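Long-range contacts in sulfur oxidation protein soxB (PDB 2WDD), which hydrolyses sulfur-sulfur bonds in the Sox sulfur oxidation pathway, probably cleaving sulfate from a cysteine S-thiosulfonate with the aid of two bound manganese ions: residues A[140-148]-A[168-179]; A[182-190]-A[213-221]. One frame throughout, in Å; residues are numbered along the deposited sequence.

The two contacts follow each other along the chain in the metallophosphoesterase-like part of SoxB, a member of the 5'-nucleotidase family. Contact 1 closes before contact 2 opens. It sets helix 170-179 against the junction of helices 138-143 and 146-155. The chain then runs on into strand 183-184, an outermost strand of one mixed sheet, and contact 2 joins what follows to strand 210-217 of the second sheet. The centres lie about 18 Å apart, yet the two meet where L177 CD2 packs 3.7 Å from F184 CB. Contact 2 reaches the metal site through Y219, while contact 1 lies farther off, its L168 side chain about 13 Å from a manganese ion.

Contact 1. Residues A[140-148]-A[168-179]; sequences SLLTRGEAV and LGRERVEELLGL
R172 reaches from the side of helix 170-179 to the bend between helices 138-143 and 146-155, making a partly buried helix-to-turn contact. The bend is a Schellman motif with R144 at positive phi, within a type I' turn from T143 to E146. Its carbonyls receive the guanidinium edge-on: R172 NE gives R144 O a nearly straight bond (2.9 Å, 170°), while R172 NH2 bonds T143 O at 2.9 Å. T143 O is gripped twice, since E146 N approaches it from the opposite face of the carbonyl plane. A bend at chi2 (57°) swings the R172 guanidinium so that its NE and NH2 edge faces R144 O and T143 O.

The guanidinium of R144 stacks on one face of this group, centres 3.7 Å apart and planes 23° from parallel; L176 CD2 lies over the other face. Two like charges so close would be costly alone, but carboxylates probably offset them. E175 OE1 forms a salt bridge with R172 NH1 and is joined to R144 NH1 through a water. E146 OE1 makes a long salt bridge to R172 NH2 and shares a second water with R172 NH1, while its OE2 pairs with R150.

Beneath the charges the joint is apolar. L168 and L176 pack against the turn at G145, the N-cap of the next helix, where a CB would run into L168 CD1. Farther along, L179 CD2 lies 3.9 Å from E146 CG, and L176 CD2 rests 3.8 Å from E146 CA.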
ATOM      1  N   SER A 140      15.746   2.068  -0.799  1.00 12.87           N
ATOM      2  CA  SER A 140      15.281   3.106  -1.703  1.00 10.64           C
ATOM      3  C   SER A 140      15.845   4.476  -1.354  1.00 15.21           C
ATOM      4  O   SER A 140      16.317   5.199  -2.227  1.00 14.81           O
ATOM      5  CB  SER A 140      13.752   3.185  -1.690  1.00 11.61           C
ATOM      6  OG  SER A 140      13.309   4.269  -2.477  1.00 12.60           O
ATOM      7  N   LEU A 141      15.733   4.866  -0.088  1.00 12.21           N
ATOM      8  CA  LEU A 141      16.191   6.196   0.310  1.00 11.91           C
ATOM      9  C   LEU A 141      17.684   6.354   0.079  1.00 15.88           C
ATOM     10  O   LEU A 141      18.144   7.421  -0.333  1.00 14.98           O
ATOM     11  CB  LEU A 141      15.854   6.484   1.773  1.00 12.19           C
ATOM     12  CG  LEU A 141      14.381   6.755   2.078  1.00 15.55           C
ATOM     13  CD1 LEU A 141      14.180   6.797   3.584  1.00 16.43           C
ATOM     14  CD2 LEU A 141      13.894   8.039   1.424  1.00 15.97           C
ATOM     15  N   LEU A 142      18.432   5.288   0.344  1.00 13.36           N
ATOM     16  CA  LEU A 142      19.887   5.328   0.191  1.00 14.24           C
ATOM     17  C   LEU A 142      20.364   5.420  -1.247  1.00 19.00           C
ATOM     18  O   LEU A 142      21.532   5.726  -1.494  1.00 18.68           O
ATOM     19  CB  LEU A 142      20.526   4.118   0.869  1.00 14.89           C
ATOM     20  CG  LEU A 142      20.554   4.176   2.402  1.00 20.11           C
ATOM     21  CD1 LEU A 142      20.834   2.798   3.018  1.00 20.50           C
ATOM     22  CD2 LEU A 142      21.577   5.202   2.877  1.00 22.12           C
ATOM     23  N   THR A 143      19.485   5.099  -2.193  1.00 14.68           N
ATOM     24  CA  THR A 143      19.850   5.098  -3.609  1.00 13.91           C
ATOM     25  C   THR A 143      18.892   5.928  -4.457  1.00 16.93           C
ATOM     26  O   THR A 143      18.914   5.849  -5.690  1.00 16.67           O
ATOM     27  CB  THR A 143      19.915   3.659  -4.148  1.00 17.42           C
ATOM     28  OG1 THR A 143      18.603   3.061  -4.090  1.00 16.11           O
ATOM     29  CG2 THR A 143      20.871   2.828  -3.319  1.00 17.36           C
ATOM     30  N   ARG A 144      18.026   6.694  -3.798  1.00 13.99           N
ATOM     31  CA  ARG A 144      17.008   7.467  -4.495  1.00 12.90           C
ATOM     32  C   ARG A 144      16.264   6.583  -5.504  1.00 15.65           C
ATOM     33  O   ARG A 144      16.031   6.980  -6.650  1.00 14.30           O
ATOM     34  CB  ARG A 144      17.587   8.721  -5.156  1.00 15.37           C
ATOM     35  CG  ARG A 144      17.915   9.834  -4.159  1.00 18.95           C
ATOM     36  CD  ARG A 144      18.661  10.985  -4.831  1.00 20.25           C
ATOM     37  NE  ARG A 144      19.816  10.494  -5.579  1.00 24.13           N
ATOM     38  CZ  ARG A 144      20.082  10.818  -6.840  1.00 36.43           C
ATOM     39  NH1 ARG A 144      19.281  11.643  -7.502  1.00 23.30           N
ATOM     40  NH2 ARG A 144      21.152  10.318  -7.441  1.00 27.23           N
ATOM     41  N   GLY A 145      15.908   5.376  -5.062  1.00 12.17           N
ATOM     42  CA  GLY A 145      15.159   4.419  -5.861  1.00 11.44           C
ATOM     43  C   GLY A 145      15.954   3.527  -6.800  1.00 16.17           C
ATOM     44  O   GLY A 145      15.453   2.500  -7.253  1.00 14.54           O
ATOM     45  N   GLU A 146      17.193   3.907  -7.099  1.00 13.77           N
ATOM     46  CA  GLU A 146      17.984   3.147  -8.062  1.00 13.71           C
ATOM     47  C   GLU A 146      18.132   1.653  -7.797  1.00 16.72           C
ATOM     48  O   GLU A 146      18.024   0.840  -8.720  1.00 17.23           O
ATOM     49  CB  GLU A 146      19.350   3.793  -8.291  1.00 15.10           C
ATOM     50  CG  GLU A 146      20.197   3.020  -9.302  1.00 22.42           C
ATOM     51  CD  GLU A 146      21.566   3.641  -9.528  1.00 39.32           C
ATOM     52  OE1 GLU A 146      21.800   4.775  -9.063  1.00 35.35           O
ATOM     53  OE2 GLU A 146      22.410   2.987 -10.170  1.00 32.53           O
ATOM     54  N   ALA A 147      18.399   1.286  -6.549  1.00 13.59           N
ATOM     55  CA  ALA A 147      18.595  -0.117  -6.205  1.00 12.95           C
ATOM     56  C   ALA A 147      17.334  -0.956  -6.460  1.00 16.04           C
ATOM     57  O   ALA A 147      17.413  -2.127  -6.829  1.00 15.31           O
ATOM     58  CB  ALA A 147      19.058  -0.256  -4.763  1.00 14.21           C
ATOM     59  N   VAL A 148      16.167  -0.357  -6.243  1.00 12.87           N
ATOM     60  CA  VAL A 148      14.924  -1.076  -6.498  1.00 12.25           C
ATOM     61  C   VAL A 148      14.759  -1.366  -7.992  1.00 14.35           C
ATOM     62  O   VAL A 148      14.322  -2.456  -8.370  1.00 14.39           O
ATOM     63  CB  VAL A 148      13.708  -0.314  -5.959  1.00 13.92           C
ATOM     64  CG1 VAL A 148      12.434  -1.155  -6.145  1.00 12.62           C
ATOM     65  CG2 VAL A 148      13.915   0.071  -4.506  1.00 13.67           C
ATOM     66  N   LEU A 168       9.853  10.910  -5.965  1.00 11.29           N
ATOM     67  CA  LEU A 168      11.284  11.041  -6.221  1.00 11.02           C
ATOM     68  C   LEU A 168      11.495  12.284  -7.081  1.00 15.36           C
ATOM     69  O   LEU A 168      12.627  12.727  -7.266  1.00 15.31           O
ATOM     70  CB  LEU A 168      11.831   9.824  -6.965  1.00 10.77           C
ATOM     71  CG  LEU A 168      11.844   8.515  -6.170  1.00 13.40           C
ATOM     72  CD1 LEU A 168      12.169   7.347  -7.077  1.00 13.66           C
ATOM     73  CD2 LEU A 168      12.821   8.587  -5.007  1.00 15.28           C
ATOM     74  N   GLY A 169      10.405  12.827  -7.615  1.00 12.69           N
ATOM     75  CA  GLY A 169      10.436  13.980  -8.504  1.00 12.97           C
ATOM     76  C   GLY A 169      10.456  13.530  -9.961  1.00 17.55           C
ATOM     77  O   GLY A 169      10.998  12.475 -10.273  1.00 16.24           O
ATOM     78  N   ARG A 170       9.874  14.341 -10.844  1.00 16.67           N
ATOM     79  CA  ARG A 170       9.812  13.987 -12.260  0.50 17.06           C
ATOM     80  C   ARG A 170      11.175  13.695 -12.877  1.00 21.57           C
ATOM     81  O   ARG A 170      11.317  12.732 -13.633  1.00 21.82           O
ATOM     82  CB  ARG A 170       9.053  15.040 -13.069  0.50 17.56           C
ATOM     83  CG  ARG A 170       8.750  14.624 -14.499  0.50 26.96           C
ATOM     84  CD  ARG A 170       8.378  15.832 -15.342  0.50 31.15           C
ATOM     85  NE  ARG A 170       8.146  15.483 -16.741  0.50 39.51           N
ATOM     86  CZ  ARG A 170       7.314  16.140 -17.542  0.50 51.24           C
ATOM     87  NH1 ARG A 170       7.162  15.760 -18.803  0.50 37.17           N
ATOM     88  NH2 ARG A 170       6.632  17.179 -17.078  0.50 35.79           N
ATOM     89  N   GLU A 171      12.173  14.513 -12.563  1.00 19.00           N
ATOM     90  CA  GLU A 171      13.515  14.303 -13.100  1.00 19.04           C
ATOM     91  C   GLU A 171      14.090  12.930 -12.780  1.00 22.01           C
ATOM     92  O   GLU A 171      14.597  12.237 -13.667  1.00 22.15           O
ATOM     93  CB  GLU A 171      14.470  15.398 -12.626  1.00 20.88           C
ATOM     94  CG  GLU A 171      14.137  16.780 -13.163  1.00 35.46           C
ATOM     95  CD  GLU A 171      15.164  17.821 -12.761  1.00 66.91           C
ATOM     96  OE1 GLU A 171      16.374  17.506 -12.785  1.00 65.90           O
ATOM     97  OE2 GLU A 171      14.761  18.952 -12.414  1.00 66.07           O
ATOM     98  N   ARG A 172      14.037  12.541 -11.508  1.00 16.27           N
ATOM     99  CA  ARG A 172      14.579  11.249 -11.099  1.00 15.41           C
ATOM    100  C   ARG A 172      13.782  10.099 -11.698  1.00 16.49           C
ATOM    101  O   ARG A 172      14.349   9.066 -12.046  1.00 16.25           O
ATOM    102  CB  ARG A 172      14.602  11.124  -9.579  1.00 15.13           C
ATOM    103  CG  ARG A 172      15.194   9.824  -9.064  1.00 16.18           C
ATOM    104  CD  ARG A 172      16.620   9.580  -9.562  1.00 14.06           C
ATOM    105  NE  ARG A 172      17.308   8.563  -8.776  1.00 14.53           N
ATOM    106  CZ  ARG A 172      18.572   8.198  -8.968  1.00 20.69           C
ATOM    107  NH1 ARG A 172      19.287   8.752  -9.943  1.00 18.55           N
ATOM    108  NH2 ARG A 172      19.131   7.299  -8.177  1.00 18.71           N
ATOM    109  N   VAL A 173      12.464  10.259 -11.785  1.00 14.48           N
ATOM    110  CA  VAL A 173      11.639   9.202 -12.362  1.00 13.71           C
ATOM    111  C   VAL A 173      12.065   8.959 -13.806  1.00 18.91           C
ATOM    112  O   VAL A 173      12.240   7.819 -14.233  1.00 16.70           O
ATOM    113  CB  VAL A 173      10.134   9.505 -12.245  1.00 16.15           C
ATOM    114  CG1 VAL A 173       9.325   8.513 -13.092  1.00 15.32           C
ATOM    115  CG2 VAL A 173       9.689   9.458 -10.770  1.00 16.04           C
ATOM    116  N   GLU A 174      12.274  10.035 -14.554  1.00 18.50           N
ATOM    117  CA  GLU A 174      12.706   9.874 -15.946  1.00 19.01           C
ATOM    118  C   GLU A 174      14.077   9.201 -16.050  1.00 21.77           C
ATOM    119  O   GLU A 174      14.298   8.346 -16.912  1.00 20.75           O
ATOM    120  CB  GLU A 174      12.582  11.189 -16.711  1.00 20.81           C
ATOM    121  CG  GLU A 174      11.160  11.741 -16.617  1.00 33.86           C
ATOM    122  CD  GLU A 174      10.784  12.690 -17.737  1.00 59.09           C
ATOM    123  OE1 GLU A 174       9.894  13.538 -17.508  1.00 48.72           O
ATOM    124  OE2 GLU A 174      11.339  12.565 -18.850  1.00 58.59           O
ATOM    125  N   GLU A 175      14.983   9.536 -15.136  1.00 17.99           N
ATOM    126  CA  GLU A 175      16.299   8.910 -15.095  0.50 17.51           C
ATOM    127  C   GLU A 175      16.135   7.417 -14.835  1.00 20.56           C
ATOM    128  O   GLU A 175      16.757   6.573 -15.492  1.00 20.41           O
ATOM    129  CB  GLU A 175      17.135   9.514 -13.961  0.50 18.91           C
ATOM    130  CG  GLU A 175      18.028  10.666 -14.374  0.50 25.78           C
ATOM    131  CD  GLU A 175      18.957  11.105 -13.261  0.50 39.27           C
ATOM    132  OE1 GLU A 175      18.544  11.062 -12.081  0.50 17.78           O
ATOM    133  OE2 GLU A 175      20.106  11.487 -13.566  0.50 37.70           O
ATOM    134  N   LEU A 176      15.299   7.091 -13.852  1.00 15.11           N
ATOM    135  CA  LEU A 176      15.085   5.703 -13.492  1.00 14.07           C
ATOM    136  C   LEU A 176      14.378   4.898 -14.574  1.00 16.46           C
ATOM    137  O   LEU A 176      14.643   3.713 -14.736  1.00 15.15           O
ATOM    138  CB  LEU A 176      14.362   5.598 -12.148  1.00 13.78           C
ATOM    139  CG  LEU A 176      15.215   6.050 -10.960  1.00 16.99           C
ATOM    140  CD1 LEU A 176      14.407   5.960  -9.660  1.00 16.29           C
ATOM    141  CD2 LEU A 176      16.473   5.193 -10.884  1.00 17.87           C
ATOM    142  N   LEU A 177      13.507   5.553 -15.332  1.00 13.79           N
ATOM    143  CA  LEU A 177      12.812   4.872 -16.423  1.00 14.50           C
ATOM    144  C   LEU A 177      13.819   4.520 -17.514  1.00 18.27           C
ATOM    145  O   LEU A 177      13.622   3.569 -18.270  1.00 17.14           O
ATOM    146  CB  LEU A 177      11.668   5.732 -16.954  1.00 14.60           C
ATOM    147  CG  LEU A 177      10.411   5.702 -16.073  1.00 18.75           C
ATOM    148  CD1 LEU A 177       9.308   6.610 -16.611  1.00 19.75           C
ATOM    149  CD2 LEU A 177       9.900   4.282 -15.896  1.00 19.45           C
ATOM    150  N   GLY A 178      14.917   5.270 -17.574  1.00 15.62           N
ATOM    151  CA  GLY A 178      15.957   4.963 -18.540  1.00 15.26           C
ATOM    152  C   GLY A 178      16.635   3.661 -18.154  1.00 19.72           C
ATOM    153  O   GLY A 178      17.031   2.867 -19.013  1.00 20.94           O
ATOM    154  N   LEU A 179      16.775   3.440 -16.851  1.00 16.02           N
ATOM    155  CA  LEU A 179      17.408   2.237 -16.338  1.00 15.42           C
ATOM    156  C   LEU A 179      16.469   1.024 -16.370  1.00 17.30           C
ATOM    157  O   LEU A 179      16.896  -0.085 -16.648  1.00 17.08           O
ATOM    158  CB  LEU A 179      17.930   2.475 -14.913  1.00 15.36           C
ATOM    159  CG  LEU A 179      18.570   1.292 -14.177  1.00 20.53           C
ATOM    160  CD1 LEU A 179      19.876   0.867 -14.874  1.00 21.34           C
ATOM    161  CD2 LEU A 179      18.834   1.668 -12.720  1.00 22.09           C
TER
HETATM  162  O   HOH W   1      20.408  12.083 -10.293  1.00 33.88           O
HETATM  163  O   HOH W   2      22.131   7.803 -10.042  1.00 39.47           O

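Contact 2. Residues A[182-190]-A[213-221]; sequences GEFLSYNIV and AVVGASYPY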
ATOM      1  N   GLY A 182      11.910  -2.909 -18.210  1.00 16.27           N
ATOM      2  CA  GLY A 182      10.542  -3.234 -18.546  1.00 15.37           C
ATOM      3  C   GLY A 182       9.954  -2.051 -19.287  1.00 16.12           C
ATOM      4  O   GLY A 182      10.655  -1.062 -19.560  1.00 16.32           O
ATOM      5  N   GLU A 183       8.672  -2.146 -19.623  1.00 12.68           N
ATOM      6  CA  GLU A 183       7.973  -1.074 -20.309  1.00 11.92           C
ATOM      7  C   GLU A 183       6.939  -0.426 -19.393  1.00 15.15           C
ATOM      8  O   GLU A 183       5.961  -1.059 -19.000  1.00 13.63           O
ATOM      9  CB  GLU A 183       7.299  -1.559 -21.599  1.00 13.49           C
ATOM     10  CG  GLU A 183       6.549  -0.429 -22.275  1.00 22.00           C
ATOM     11  CD  GLU A 183       5.925  -0.812 -23.591  1.00 31.69           C
ATOM     12  OE1 GLU A 183       5.543   0.111 -24.330  1.00 23.61           O
ATOM     13  OE2 GLU A 183       5.796  -2.018 -23.874  1.00 22.28           O
ATOM     14  N   PHE A 184       7.156   0.846 -19.075  1.00 12.34           N
ATOM     15  CA  PHE A 184       6.247   1.601 -18.217  1.00 11.88           C
ATOM     16  C   PHE A 184       4.987   1.962 -18.999  1.00 15.29           C
ATOM     17  O   PHE A 184       5.073   2.445 -20.129  1.00 15.83           O
ATOM     18  CB  PHE A 184       6.943   2.886 -17.729  1.00 13.09           C
ATOM     19  CG  PHE A 184       6.142   3.667 -16.720  1.00 13.33           C
ATOM     20  CD1 PHE A 184       6.290   3.419 -15.368  1.00 16.11           C
ATOM     21  CD2 PHE A 184       5.227   4.626 -17.121  1.00 15.29           C
ATOM     22  CE1 PHE A 184       5.539   4.103 -14.428  1.00 16.99           C
ATOM     23  CE2 PHE A 184       4.467   5.320 -16.190  1.00 18.52           C
ATOM     24  CZ  PHE A 184       4.625   5.056 -14.838  1.00 16.77           C
ATOM     25  N   LEU A 185       3.823   1.714 -18.405  1.00 11.24           N
ATOM     26  CA  LEU A 185       2.547   2.013 -19.053  1.00 11.04           C
ATOM     27  C   LEU A 185       1.714   2.968 -18.207  1.00 14.53           C
ATOM     28  O   LEU A 185       1.721   2.877 -16.981  1.00 13.72           O
ATOM     29  CB  LEU A 185       1.731   0.725 -19.242  1.00 11.31           C
ATOM     30  CG  LEU A 185       2.353  -0.399 -20.061  1.00 14.87           C
ATOM     31  CD1 LEU A 185       1.463  -1.640 -20.019  1.00 14.72           C
ATOM     32  CD2 LEU A 185       2.574   0.060 -21.505  1.00 16.18           C
ATOM     33  N   SER A 186       0.948   3.830 -18.870  1.00 11.47           N
ATOM     34  CA  SER A 186      -0.008   4.709 -18.202  1.00 11.17           C
ATOM     35  C   SER A 186      -0.818   5.467 -19.236  1.00 14.69           C
ATOM     36  O   SER A 186      -0.259   6.238 -20.018  1.00 15.88           O
ATOM     37  CB  SER A 186       0.680   5.685 -17.242  1.00 14.03           C
ATOM     38  OG  SER A 186       0.971   5.065 -15.991  1.00 15.70           O
ATOM     39  N   TYR A 187      -2.126   5.242 -19.259  1.00 12.49           N
ATOM     40  CA  TYR A 187      -2.985   5.946 -20.205  1.00 12.70           C
ATOM     41  C   TYR A 187      -3.251   7.366 -19.705  1.00 15.35           C
ATOM     42  O   TYR A 187      -3.584   8.264 -20.488  1.00 16.27           O
ATOM     43  CB  TYR A 187      -4.332   5.211 -20.364  1.00 13.38           C
ATOM     44  CG  TYR A 187      -5.351   5.595 -19.303  1.00 14.09           C
ATOM     45  CD1 TYR A 187      -6.241   6.649 -19.510  1.00 16.14           C
ATOM     46  CD2 TYR A 187      -5.344   4.984 -18.057  1.00 14.73           C
ATOM     47  CE1 TYR A 187      -7.138   7.040 -18.527  1.00 17.31           C
ATOM     48  CE2 TYR A 187      -6.219   5.385 -17.055  1.00 15.34           C
ATOM     49  CZ  TYR A 187      -7.119   6.404 -17.294  1.00 20.76           C
ATOM     50  OH  TYR A 187      -7.982   6.803 -16.300  1.00 19.21           O
ATOM     51  N   ASN A 188      -3.112   7.567 -18.393  1.00 11.30           N
ATOM     52  CA  ASN A 188      -3.528   8.808 -17.761  1.00 11.53           C
ATOM     53  C   ASN A 188      -2.536   9.920 -17.445  1.00 13.86           C
ATOM     54  O   ASN A 188      -2.960  11.010 -17.061  1.00 13.95           O
ATOM     55  CB  ASN A 188      -4.410   8.527 -16.534  1.00 13.05           C
ATOM     56  CG  ASN A 188      -3.686   7.738 -15.452  1.00 14.43           C
ATOM     57  OD1 ASN A 188      -2.943   6.788 -15.728  1.00 11.39           O
ATOM     58  ND2 ASN A 188      -3.897   8.140 -14.200  1.00 14.49           N
ATOM     59  N   ILE A 189      -1.244   9.647 -17.560  1.00 11.11           N
ATOM     60  CA  ILE A 189      -0.240  10.665 -17.265  1.00 10.47           C
ATOM     61  C   ILE A 189      -0.052  11.469 -18.548  1.00 13.55           C
ATOM     62  O   ILE A 189       0.454  10.950 -19.541  1.00 13.26           O
ATOM     63  CB  ILE A 189       1.070  10.044 -16.768  1.00 12.78           C
ATOM     64  CG1 ILE A 189       0.812   9.256 -15.474  1.00 12.23           C
ATOM     65  CG2 ILE A 189       2.125  11.135 -16.492  1.00 14.04           C
ATOM     66  CD1 ILE A 189       1.984   8.428 -15.002  1.00 12.11           C
ATOM     67  N   VAL A 190      -0.500  12.720 -18.526  1.00 11.09           N
ATOM     68  CA  VAL A 190      -0.439  13.572 -19.709  1.00 11.10           C
ATOM     69  C   VAL A 190       0.156  14.919 -19.349  1.00 14.22           C
ATOM     70  O   VAL A 190       0.214  15.298 -18.180  1.00 13.41           O
ATOM     71  CB  VAL A 190      -1.849  13.750 -20.337  1.00 14.35           C
ATOM     72  CG1 VAL A 190      -2.495  12.385 -20.624  1.00 14.24           C
ATOM     73  CG2 VAL A 190      -2.754  14.604 -19.430  1.00 14.40           C
ATOM     74  N   ALA A 213      -3.822  -7.601 -24.380  1.00 12.34           N
ATOM     75  CA  ALA A 213      -3.376  -6.231 -24.118  1.00 12.25           C
ATOM     76  C   ALA A 213      -3.264  -5.999 -22.609  1.00 15.07           C
ATOM     77  O   ALA A 213      -4.174  -6.347 -21.860  1.00 15.18           O
ATOM     78  CB  ALA A 213      -4.365  -5.226 -24.698  1.00 13.14           C
ATOM     79  N   VAL A 214      -2.177  -5.348 -22.194  1.00 10.73           N
ATOM     80  CA  VAL A 214      -1.997  -4.916 -20.806  1.00 10.11           C
ATOM     81  C   VAL A 214      -2.080  -3.390 -20.891  1.00 13.10           C
ATOM     82  O   VAL A 214      -1.243  -2.752 -21.545  1.00 13.00           O
ATOM     83  CB  VAL A 214      -0.635  -5.333 -20.227  1.00 12.50           C
ATOM     84  CG1 VAL A 214      -0.447  -4.776 -18.795  1.00 11.84           C
ATOM     85  CG2 VAL A 214      -0.486  -6.846 -20.203  1.00 12.18           C
ATOM     86  N   VAL A 215      -3.123  -2.819 -20.297  1.00 10.48           N
ATOM     87  CA  VAL A 215      -3.323  -1.370 -20.268  1.00  9.99           C
ATOM     88  C   VAL A 215      -2.884  -0.915 -18.883  1.00 13.07           C
ATOM     89  O   VAL A 215      -3.154  -1.603 -17.901  1.00 12.86           O
ATOM     90  CB  VAL A 215      -4.811  -1.008 -20.493  1.00 12.92           C
ATOM     91  CG1 VAL A 215      -5.033   0.512 -20.460  1.00 12.74           C
ATOM     92  CG2 VAL A 215      -5.329  -1.634 -21.795  1.00 12.89           C
ATOM     93  N   GLY A 216      -2.196   0.217 -18.787  1.00 10.61           N
ATOM     94  CA  GLY A 216      -1.773   0.706 -17.487  1.00 10.83           C
ATOM     95  C   GLY A 216      -2.511   1.945 -17.011  1.00 12.88           C
ATOM     96  O   GLY A 216      -2.865   2.831 -17.790  1.00 12.38           O
ATOM     97  N   ALA A 217      -2.717   2.021 -15.702  1.00  9.75           N
ATOM     98  CA  ALA A 217      -3.326   3.198 -15.084  1.00  9.66           C
ATOM     99  C   ALA A 217      -2.567   3.548 -13.814  1.00 11.90           C
ATOM    100  O   ALA A 217      -2.404   2.705 -12.935  1.00 10.77           O
ATOM    101  CB  ALA A 217      -4.792   2.971 -14.770  1.00 10.94           C
ATOM    102  N   SER A 218      -2.043   4.769 -13.759  1.00  9.43           N
ATOM    103  CA  SER A 218      -1.359   5.246 -12.559  1.00  9.05           C
ATOM    104  C   SER A 218      -2.360   5.947 -11.630  1.00 11.96           C
ATOM    105  O   SER A 218      -3.463   6.315 -12.034  1.00 11.19           O
ATOM    106  CB  SER A 218      -0.218   6.191 -12.929  1.00 10.65           C
ATOM    107  OG  SER A 218       0.889   5.451 -13.404  1.00 12.76           O
ATOM    108  N   TYR A 219      -1.973   6.135 -10.374  1.00 10.43           N
ATOM    109  CA  TYR A 219      -2.868   6.738  -9.387  1.00  9.62           C
ATOM    110  C   TYR A 219      -3.336   8.112  -9.849  1.00 12.70           C
ATOM    111  O   TYR A 219      -2.515   8.973 -10.151  1.00 12.13           O
ATOM    112  CB  TYR A 219      -2.131   6.873  -8.057  1.00 10.08           C
ATOM    113  CG  TYR A 219      -3.006   7.290  -6.899  1.00  9.81           C
ATOM    114  CD1 TYR A 219      -4.162   6.589  -6.579  1.00 10.21           C
ATOM    115  CD2 TYR A 219      -2.633   8.346  -6.080  1.00 10.85           C
ATOM    116  CE1 TYR A 219      -4.956   6.960  -5.506  1.00 10.43           C
ATOM    117  CE2 TYR A 219      -3.418   8.719  -4.993  1.00 11.50           C
ATOM    118  CZ  TYR A 219      -4.560   8.018  -4.704  1.00 14.72           C
ATOM    119  OH  TYR A 219      -5.329   8.388  -3.612  1.00 15.33           O
ATOM    120  N   PRO A 220      -4.657   8.343  -9.876  1.00 10.36           N
ATOM    121  CA  PRO A 220      -5.165   9.631 -10.388  1.00 10.32           C
ATOM    122  C   PRO A 220      -5.044  10.822  -9.446  1.00 14.03           C
ATOM    123  O   PRO A 220      -5.239  11.970  -9.868  1.00 13.28           O
ATOM    124  CB  PRO A 220      -6.646   9.347 -10.666  1.00 12.66           C
ATOM    125  CG  PRO A 220      -6.980   8.152  -9.830  1.00 16.53           C
ATOM    126  CD  PRO A 220      -5.728   7.333  -9.746  1.00 11.63           C
ATOM    127  N   TYR A 221      -4.733  10.562  -8.180  1.00 10.92           N
ATOM    128  CA  TYR A 221      -4.702  11.632  -7.192  1.00 10.95           C
ATOM    129  C   TYR A 221      -3.321  12.031  -6.699  1.00 14.85           C
ATOM    130  O   TYR A 221      -3.168  12.567  -5.598  1.00 14.48           O
ATOM    131  CB  TYR A 221      -5.642  11.292  -6.037  1.00 12.61           C
ATOM    132  CG  TYR A 221      -7.018  10.891  -6.515  1.00 14.32           C
ATOM    133  CD1 TYR A 221      -7.828  11.793  -7.198  1.00 16.75           C
ATOM    134  CD2 TYR A 221      -7.493   9.600  -6.328  1.00 14.94           C
ATOM    135  CE1 TYR A 221      -9.086  11.424  -7.654  1.00 17.57           C
ATOM    136  CE2 TYR A 221      -8.758   9.230  -6.763  1.00 15.77           C
ATOM    137  CZ  TYR A 221      -9.547  10.147  -7.425  1.00 22.99           C
ATOM    138  OH  TYR A 221     -10.795   9.779  -7.882  1.00 23.03           O
TER
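The backbones of 182-190 and 213-221 come closest at S186 and G216, whose CA atoms are 4.4 Å apart, and Y187 N bonds G216 O (2.9 Å, 157°), with the CA-H of S186 turned to the same oxygen. This buried joint connects the chain leaving strand 183-184, at the margin of one sheet, with the end of strand 210-217 in the other, and in it a single backbone bond is supplemented by a side-chain amide.

That amide belongs to N188 and meets both polar backbone groups of S218. Its OD1 accepts from S218 N at 3.0 Å, in the carbonyl plane and on a lone pair; its ND2 donates to S218 O at 2.9 Å, from above that carbonyl's plane, and also bonds F236 O. With chi1 at 62°, CG sits between the backbone N and carbonyl carbon, which brings the amide over to S218. Replacing N188 by an alanine removes the amide and is likely to leave the buried N-H and C=O of S218, and F236 O, without these mates.

Around this clamp, Y187 presents its ring edge to G216 O and to A217 CB, 3.6 Å from CE2, while N188 CB covers the centre of one ring face. L185 CB lies over G216 CA, where a side chain would clash, and L185 CD1 packs across V214 CG1. S186 OG approaches S218 OG to 2.6 Å, and S218 OG also bonds S162 OG.

Next in sequence, Y219 stacks on H286 and meets H163, both manganese ligands. The N188 amide thus satisfies the buried backbone N-H and C=O of S218, the residue just before Y219, consistent with a fixed backbone next to the metal site.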